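Local atomic coordinates of dihydropyrimidinase (Brevibacillus agri, PDB entry 3SFW), a protein that probably catalyses the zinc-dependent hydrolytic ring opening of dihydropyrimidines, as a cyclic amidase of the amidohydrolase superfamily. Residues V10-D15 and L50-I55; Y17-L22 and V29-D34; T95-S100 and V126-D131. All blocks are in the same frame, centred on the assembly; numbering follows the deposited sequence.

Interaction 1 of 3, residues V10-D15 and L50-I55; sequences VVTASD and LLPGGI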
loop_
_atom_site.group_PDB
_atom_site.type_symbol
_atom_site.label_atom_id
_atom_site.label_comp_id
_atom_site.label_asym_id
_atom_site.label_seq_id
_atom_site.Cartn_x
_atom_site.Cartn_y
_atom_site.Cartn_z
ATOM N N VAL A 10 -2.784 -36.481 19.621
ATOM C CA VAL A 10 -3.847 -35.715 18.928
ATOM C C VAL A 10 -3.338 -34.305 18.601
ATOM O O VAL A 10 -2.802 -33.629 19.460
ATOM C CB VAL A 10 -5.100 -35.603 19.831
ATOM C CG1 VAL A 10 -6.271 -34.762 19.122
ATOM C CG2 VAL A 10 -5.578 -37.033 20.199
ATOM N N VAL A 11 -3.504 -33.881 17.348
ATOM C CA VAL A 11 -3.146 -32.516 16.960
ATOM C C VAL A 11 -4.344 -31.986 16.238
ATOM O O VAL A 11 -4.853 -32.624 15.310
ATOM C CB VAL A 11 -1.973 -32.486 15.944
ATOM C CG1 VAL A 11 -1.651 -31.009 15.560
ATOM C CG2 VAL A 11 -0.761 -33.186 16.515
ATOM N N THR A 12 -4.864 -30.855 16.695
ATOM C CA THR A 12 -5.974 -30.223 15.986
ATOM C C THR A 12 -5.537 -28.794 15.651
ATOM O O THR A 12 -4.337 -28.474 15.693
ATOM C CB THR A 12 -7.246 -30.175 16.828
ATOM O OG1 THR A 12 -7.024 -29.301 17.944
ATOM C CG2 THR A 12 -7.680 -31.608 17.341
ATOM N N ALA A 13 -6.485 -27.948 15.255
ATOM C CA ALA A 13 -6.089 -26.594 14.858
ATOM C C ALA A 13 -5.620 -25.793 16.053
ATOM O O ALA A 13 -4.924 -24.784 15.871
ATOM C CB ALA A 13 -7.214 -25.869 14.109
ATOM N N SER A 14 -6.094 -26.158 17.252
ATOM C CA SER A 14 -5.639 -25.491 18.476
ATOM C C SER A 14 -4.705 -26.368 19.331
ATOM O O SER A 14 -3.608 -25.944 19.747
ATOM C CB SER A 14 -6.828 -24.977 19.285
ATOM O OG SER A 14 -7.891 -25.960 19.384
ATOM N N ASP A 15 -5.092 -27.625 19.502
ATOM C CA ASP A 15 -4.568 -28.422 20.610
ATOM C C ASP A 15 -3.502 -29.388 20.105
ATOM O O ASP A 15 -3.518 -29.783 18.917
ATOM C CB ASP A 15 -5.730 -29.209 21.245
ATOM C CG ASP A 15 -6.710 -28.305 21.975
ATOM O OD1 ASP A 15 -6.267 -27.622 22.906
ATOM O OD2 ASP A 15 -7.880 -28.249 21.579
ATOM N N LEU A 50 -2.695 -38.358 15.523
ATOM C CA LEU A 50 -4.108 -38.450 15.117
ATOM C C LEU A 50 -4.479 -37.064 14.600
ATOM O O LEU A 50 -4.508 -36.094 15.381
ATOM C CB LEU A 50 -5.014 -38.777 16.307
ATOM C CG LEU A 50 -4.986 -40.180 16.902
ATOM C CD1 LEU A 50 -3.662 -40.558 17.356
ATOM C CD2 LEU A 50 -6.030 -40.398 18.016
ATOM N N LEU A 51 -4.800 -36.982 13.316
ATOM C CA LEU A 51 -5.196 -35.707 12.668
ATOM C C LEU A 51 -6.659 -35.743 12.332
ATOM O O LEU A 51 -7.165 -36.797 11.949
ATOM C CB LEU A 51 -4.411 -35.523 11.369
ATOM C CG LEU A 51 -2.882 -35.606 11.518
ATOM C CD1 LEU A 51 -2.193 -35.487 10.157
ATOM C CD2 LEU A 51 -2.399 -34.497 12.456
ATOM N N PRO A 52 -7.359 -34.595 12.415
ATOM C CA PRO A 52 -8.684 -34.556 11.775
ATOM C C PRO A 52 -8.520 -34.837 10.284
ATOM O O PRO A 52 -7.574 -34.330 9.659
ATOM C CB PRO A 52 -9.162 -33.093 11.998
ATOM C CG PRO A 52 -8.311 -32.588 13.180
ATOM C CD PRO A 52 -6.949 -33.273 12.927
ATOM N N GLY A 53 -9.420 -35.622 9.712
ATOM C CA GLY A 53 -9.260 -35.981 8.294
ATOM C C GLY A 53 -9.206 -34.709 7.494
ATOM O O GLY A 53 -9.978 -33.786 7.747
ATOM N N GLY A 54 -8.325 -34.659 6.488
ATOM C CA GLY A 54 -8.315 -33.501 5.593
ATOM C C GLY A 54 -9.667 -33.298 4.922
ATOM O O GLY A 54 -10.373 -34.237 4.681
ATOM N N ILE A 55 -10.043 -32.039 4.659
ATOM C CA ILE A 55 -11.272 -31.759 3.894
ATOM C C ILE A 55 -10.809 -30.949 2.716
ATOM O O ILE A 55 -10.155 -29.920 2.886
ATOM C CB ILE A 55 -12.272 -30.911 4.714
ATOM C CG1 ILE A 55 -12.651 -31.668 6.008
ATOM C CG2 ILE A 55 -13.529 -30.571 3.848
ATOM C CD1 ILE A 55 -13.499 -30.805 6.956
#

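Interaction 2 of 3, residues Y17-L22 and V29-D34; sequences YQADVL and VAIGSD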
loop_
_atom_site.group_PDB
_atom_site.type_symbol
_atom_site.label_atom_id
_atom_site.label_comp_id
_atom_site.label_asym_id
_atom_site.label_seq_id
_atom_site.Cartn_x
_atom_site.Cartn_y
_atom_site.Cartn_z
ATOM N N TYR A 17 -1.704 -32.923 22.154
ATOM C CA TYR A 17 -1.708 -33.606 23.461
ATOM C C TYR A 17 -1.726 -35.097 23.268
ATOM O O TYR A 17 -2.179 -35.591 22.232
ATOM C CB TYR A 17 -2.906 -33.174 24.333
ATOM C CG TYR A 17 -4.279 -33.424 23.757
ATOM C CD1 TYR A 17 -4.885 -32.500 22.886
ATOM C CD2 TYR A 17 -4.949 -34.616 24.000
ATOM C CE1 TYR A 17 -6.146 -32.744 22.349
ATOM C CE2 TYR A 17 -6.227 -34.858 23.470
ATOM C CZ TYR A 17 -6.799 -33.922 22.619
ATOM O OH TYR A 17 -8.011 -34.173 22.053
ATOM N N GLN A 18 -1.235 -35.812 24.275
ATOM C CA GLN A 18 -1.249 -37.265 24.251
ATOM C C GLN A 18 -2.469 -37.769 24.996
ATOM O O GLN A 18 -2.668 -37.449 26.168
ATOM C CB GLN A 18 0.049 -37.773 24.871
ATOM C CG GLN A 18 1.183 -37.680 23.888
ATOM C CD GLN A 18 2.471 -37.207 24.506
ATOM O OE1 GLN A 18 3.257 -38.009 25.028
ATOM N NE2 GLN A 18 2.723 -35.889 24.421
ATOM N N ALA A 19 -3.367 -38.444 24.303
ATOM C CA ALA A 19 -4.490 -39.053 24.981
ATOM C C ALA A 19 -5.055 -40.107 24.074
ATOM O O ALA A 19 -4.695 -40.160 22.884
ATOM C CB ALA A 19 -5.583 -38.004 25.280
ATOM N N ASP A 20 -5.951 -40.920 24.625
ATOM C CA ASP A 20 -6.685 -41.894 23.824
ATOM C C ASP A 20 -8.021 -41.339 23.349
ATOM O O ASP A 20 -8.652 -40.497 24.011
ATOM C CB ASP A 20 -6.915 -43.158 24.624
ATOM C CG ASP A 20 -5.611 -43.806 25.098
ATOM O OD1 ASP A 20 -4.511 -43.472 24.602
ATOM O OD2 ASP A 20 -5.718 -44.618 26.025
ATOM N N VAL A 21 -8.501 -41.861 22.238
ATOM C CA VAL A 21 -9.787 -41.412 21.686
ATOM C C VAL A 21 -10.714 -42.598 21.585
ATOM O O VAL A 21 -10.341 -43.629 21.026
ATOM C CB VAL A 21 -9.572 -40.787 20.279
ATOM C CG1 VAL A 21 -10.908 -40.407 19.615
ATOM C CG2 VAL A 21 -8.667 -39.549 20.398
ATOM N N LEU A 22 -11.921 -42.441 22.128
ATOM C CA LEU A 22 -12.945 -43.479 22.069
ATOM C C LEU A 22 -14.041 -43.127 21.081
ATOM O O LEU A 22 -14.659 -42.040 21.161
ATOM C CB LEU A 22 -13.562 -43.691 23.470
ATOM C CG LEU A 22 -14.674 -44.759 23.533
ATOM C CD1 LEU A 22 -14.024 -46.104 23.133
ATOM C CD2 LEU A 22 -15.171 -44.815 25.008
ATOM N N VAL A 29 -16.792 -40.143 21.192
ATOM C CA VAL A 29 -17.590 -40.006 22.429
ATOM C C VAL A 29 -16.769 -39.707 23.678
ATOM O O VAL A 29 -17.325 -39.200 24.670
ATOM C CB VAL A 29 -18.527 -41.245 22.682
ATOM C CG1 VAL A 29 -19.559 -41.353 21.557
ATOM C CG2 VAL A 29 -17.702 -42.501 22.860
ATOM N N ALA A 30 -15.467 -39.963 23.642
ATOM C CA ALA A 30 -14.606 -39.605 24.780
ATOM C C ALA A 30 -13.180 -39.453 24.372
ATOM O O ALA A 30 -12.704 -40.097 23.424
ATOM C CB ALA A 30 -14.721 -40.701 25.925
ATOM N N ILE A 31 -12.453 -38.623 25.115
ATOM C CA ILE A 31 -11.042 -38.514 24.933
ATOM C C ILE A 31 -10.477 -38.443 26.338
ATOM O O ILE A 31 -11.070 -37.803 27.202
ATOM C CB ILE A 31 -10.698 -37.234 24.163
ATOM C CG1 ILE A 31 -11.449 -37.232 22.794
ATOM C CG2 ILE A 31 -9.146 -37.115 24.036
ATOM C CD1 ILE A 31 -11.222 -35.821 22.011
ATOM N N GLY A 32 -9.352 -39.101 26.566
ATOM C CA GLY A 32 -8.893 -39.235 27.943
ATOM C C GLY A 32 -7.638 -40.037 28.046
ATOM O O GLY A 32 -7.346 -40.874 27.200
ATOM N N SER A 33 -6.928 -39.822 29.148
ATOM C CA SER A 33 -5.667 -40.497 29.399
ATOM C C SER A 33 -5.878 -41.902 30.016
ATOM O O SER A 33 -5.013 -42.768 29.920
ATOM C CB SER A 33 -4.824 -39.623 30.337
ATOM O OG SER A 33 -5.673 -38.882 31.193
ATOM N N ASP A 34 -7.040 -42.131 30.614
ATOM C CA ASP A 34 -7.272 -43.414 31.299
ATOM C C ASP A 34 -8.732 -43.832 31.182
ATOM O O ASP A 34 -9.440 -43.895 32.180
ATOM C CB ASP A 34 -6.858 -43.302 32.787
ATOM C CG ASP A 34 -6.855 -44.660 33.519
ATOM O OD1 ASP A 34 -6.682 -45.711 32.856
ATOM O OD2 ASP A 34 -7.062 -44.666 34.764
HETATM O O HOH W 1 -7.733 -43.903 27.520
#

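Interaction 3 of 3, residues T95-S100 and V126-D131; sequences TSKGES and VSDAND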
loop_
_atom_site.group_PDB
_atom_site.type_symbol
_atom_site.label_atom_id
_atom_site.label_comp_id
_atom_site.label_asym_id
_atom_site.label_seq_id
_atom_site.Cartn_x
_atom_site.Cartn_y
_atom_site.Cartn_z
ATOM N N THR A 95 -22.931 -26.105 -14.155
ATOM C CA THR A 95 -24.250 -25.821 -14.753
ATOM C C THR A 95 -24.069 -25.251 -16.164
ATOM O O THR A 95 -22.993 -24.795 -16.534
ATOM C CB THR A 95 -25.016 -24.789 -13.919
ATOM O OG1 THR A 95 -24.264 -23.556 -13.855
ATOM C CG2 THR A 95 -25.239 -25.310 -12.523
ATOM N N SER A 96 -25.135 -25.294 -16.956
ATOM C CA SER A 96 -25.126 -24.653 -18.274
ATOM C C SER A 96 -26.306 -23.683 -18.379
ATOM O O SER A 96 -27.332 -23.879 -17.740
ATOM C CB SER A 96 -25.170 -25.710 -19.398
ATOM O OG SER A 96 -26.273 -26.594 -19.236
ATOM N N LYS A 97 -26.142 -22.613 -19.144
ATOM C CA LYS A 97 -27.225 -21.635 -19.274
ATOM C C LYS A 97 -28.466 -22.293 -19.825
ATOM O O LYS A 97 -28.383 -23.241 -20.604
ATOM C CB LYS A 97 -26.816 -20.475 -20.165
ATOM C CG LYS A 97 -25.835 -19.544 -19.519
ATOM C CD LYS A 97 -25.228 -18.650 -20.554
ATOM C CE LYS A 97 -23.803 -18.304 -20.189
ATOM N NZ LYS A 97 -23.415 -17.031 -20.844
ATOM N N GLY A 98 -29.620 -21.839 -19.351
ATOM C CA GLY A 98 -30.888 -22.397 -19.793
ATOM C C GLY A 98 -31.279 -23.712 -19.147
ATOM O O GLY A 98 -32.389 -24.182 -19.360
ATOM N N GLU A 99 -30.359 -24.337 -18.401
ATOM C CA GLU A 99 -30.667 -25.570 -17.650
ATOM C C GLU A 99 -30.960 -25.183 -16.181
ATOM O O GLU A 99 -30.312 -24.282 -15.638
ATOM C CB GLU A 99 -29.462 -26.532 -17.722
ATOM C CG GLU A 99 -29.629 -27.826 -16.916
ATOM C CD GLU A 99 -28.291 -28.456 -16.401
ATOM O OE1 GLU A 99 -27.261 -27.722 -16.273
ATOM O OE2 GLU A 99 -28.321 -29.670 -16.034
ATOM N N SER A 100 -31.956 -25.800 -15.554
ATOM C CA SER A 100 -32.207 -25.464 -14.138
ATOM C C SER A 100 -30.992 -25.834 -13.296
ATOM O O SER A 100 -30.266 -26.797 -13.605
ATOM C CB SER A 100 -33.433 -26.150 -13.608
ATOM O OG SER A 100 -33.181 -27.490 -13.253
ATOM N N VAL A 126 -22.438 -20.913 -10.959
ATOM C CA VAL A 126 -23.476 -19.980 -11.515
ATOM C C VAL A 126 -22.921 -19.404 -12.823
ATOM O O VAL A 126 -21.811 -18.850 -12.825
ATOM C CB VAL A 126 -23.835 -18.858 -10.509
ATOM C CG1 VAL A 126 -24.895 -17.905 -11.073
ATOM C CG2 VAL A 126 -24.350 -19.488 -9.212
ATOM N N SER A 127 -23.617 -19.675 -13.938
ATOM C CA SER A 127 -23.186 -19.187 -15.290
ATOM C C SER A 127 -23.865 -17.873 -15.583
ATOM O O SER A 127 -23.383 -17.104 -16.398
ATOM C CB SER A 127 -23.550 -20.169 -16.438
ATOM O OG SER A 127 -24.357 -21.282 -15.998
ATOM N N ASP A 128 -25.061 -17.680 -15.029
ATOM C CA ASP A 128 -25.732 -16.412 -15.182
ATOM C C ASP A 128 -26.874 -16.206 -14.209
ATOM O O ASP A 128 -27.424 -17.155 -13.654
ATOM C CB ASP A 128 -26.155 -16.171 -16.624
ATOM C CG ASP A 128 -27.526 -16.664 -16.910
ATOM O OD1 ASP A 128 -28.433 -15.834 -17.156
ATOM O OD2 ASP A 128 -27.700 -17.889 -16.862
ATOM N N ALA A 129 -27.061 -14.962 -13.818
ATOM C CA ALA A 129 -27.890 -14.694 -12.645
ATOM C C ALA A 129 -29.247 -14.077 -13.062
ATOM O O ALA A 129 -29.686 -13.051 -12.519
ATOM C CB ALA A 129 -27.134 -13.768 -11.679
ATOM N N ASN A 130 -29.863 -14.690 -14.072
ATOM C CA ASN A 130 -31.227 -14.325 -14.471
ATOM C C ASN A 130 -32.219 -14.551 -13.314
ATOM O O ASN A 130 -31.894 -15.183 -12.305
ATOM C CB ASN A 130 -31.652 -15.060 -15.763
ATOM C CG ASN A 130 -31.752 -16.580 -15.588
ATOM O OD1 ASN A 130 -31.066 -17.342 -16.266
ATOM N ND2 ASN A 130 -32.662 -17.019 -14.744
ATOM N N ASP A 131 -33.369 -13.895 -13.365
ATOM C CA ASP A 131 -34.277 -13.920 -12.216
ATOM C C ASP A 131 -34.698 -15.334 -11.782
ATOM O O ASP A 131 -34.935 -15.591 -10.597
ATOM C CB ASP A 131 -35.528 -13.078 -12.502
ATOM C CG ASP A 131 -35.259 -11.583 -12.466
ATOM O OD1 ASP A 131 -34.140 -11.152 -12.098
ATOM O OD2 ASP A 131 -36.201 -10.821 -12.778
HETATM O O HOH W 2 -22.148 -16.282 -18.566
HETATM O O HOH W 3 -29.626 -20.110 -16.757
#

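Interaction 1 of 3, residues V10-D15 and L50-I55
Val10 and Leu50 lie side by side in parallel strands, CA to CA 4.7 Å, and Val11 N gives a straight hydrogen bond to Leu50 O (3.1 Å, 170° at the hydrogen). The side chains of Val10 and Leu50 stand on one face of the sheet and cross obliquely, Val10 CG2 meeting Leu50 CD2 at 4.0 Å. Leu51 starts off away from strand 9-11, but with CG anti to its carbonyl carbon (chi1 -54°) it swings CD2 back to within 4.0 Å of Val11 CB. Strand 49-59 is the one that runs on into the catalytic barrel and brings in the zinc ligands His58 and His60, so this short pairing splices the N-terminal beta structure onto the barrel. The parallel pattern stops at Pro52, which has no N-H for Val11 O: its ring carbon CD presses against that oxygen instead, at 3.2 Å. Beyond it, Thr12 CG2 reaches the proline ring at CG (4.3 Å). Thr12 OG1 turns to its own chain and accepts from Asp15 N (3.0 Å), an ST motif that folds the chain back toward strand 16-18, while Asp15 OD1 bonds Thr384 of the second subunit.

Interaction 2 of 3, residues Y17-L22 and V29-D34
Leu22 O is gripped by two successive backbone amides, Val29 N at 2.9 Å and, more weakly, Ala30 N at 3.3 Å; both residues face Leu22, which makes a classic beta bulge in the hairpin. Leu22 N answers with a nearly straight bond to Ala30 O (2.8 Å, 174°). Beside the bulge the Leu22 and Val29 side chains meet at a slant, CG of the leucine 3.8 Å from CG2 of the valine. At the hairpin's other end Asp20 N reaches Gly32 O from above the carbonyl plane, and a water clamped to Asp20 OD2 (2.6 Å) also donates to Gly32 O. The carboxylate is tied further by a salt bridge to Arg6 and a bond from Asn7 N, which together would probably keep it ionised. On the face of Val21 and Ile31, Tyr17 has CG between its backbone N and carbonyl carbon (chi1 59°), bringing the ring edge to Ile31: CE2 lies 3.7 Å from CG2, and OH 3.6 Å from CD1. Val387 of the second subunit packs on Ile31 and Ala19. Strand 20-24 lies between strands 2-6 and 27-32, and residues 30-32 pair antiparallel with a strand of the second subunit, carrying the sheet across the interface.

Interaction 3 of 3, residues T95-S100 and V126-D131
Lys97 passes Ser127 and runs aslant over Asp128; with CG anti to the carbonyl carbon (chi1 -73°), the first atom beyond CB to touch is CG, which meets Asp128 OD2 at 3.6 Å and Ser127 CB at 3.9 Å. A bend at chi3 carries CE past Ser127 O, and at the tip NZ gives a hydrogen bond to a water (2.7 Å) that probably links it to that same carbonyl oxygen. The ammonium makes no salt bridge with Asp128, NZ staying 5.9 Å from OD2. A second water ties Asp128 OD2 to the other segment's backbone instead, accepting from Gly98 N and donating to OD2 (2.9 Å). The direct bond of the contact is deeper: Ser127 OG donates to Thr95 OG1 (3.1 Å), and the threonine hydroxyl in turn bonds Met125 O. A valine in place of Thr95 would probably leave both the serine hydroxyl and Met125 O without their mate and free the serine to turn. Ser96 to Glu99 form a type II turn with Gly98 at its third position, closed by Glu99 N to Ser96 O, with Ser96 N also bonding Glu99 OE1. Each segment follows a barrel strand and reaches a helix N-cap position, Ser100 before helix 101-112 and Asn130 before helix 131-142: consecutive beta-alpha loops of a TIM barrel, at the C-terminal strand ends where the zinc site lies, about 14 Å from the Thr95 side chain.

How the interactions relate
Interactions 1 and 2 adjoin, their centres about 14 Å apart: Val10 N probably bonds Tyr17 O, and Val21 packs on Val10 and Leu50, so the two contacts share one apolar patch. Interaction 1 is fully buried and interaction 2 mostly so; both rest on strand pairing and aliphatic packing, parallel in the first and antiparallel in the second, and both reach the second subunit. Interaction 3 lies across the chain's centre, its centre about 38 and 49 Å from theirs, and touches no other protein chain. It is partly exposed and has no strand pairing, relying on one hydroxyl pair, one bridging water, probably a second, and a lysine chain between two barrel loops.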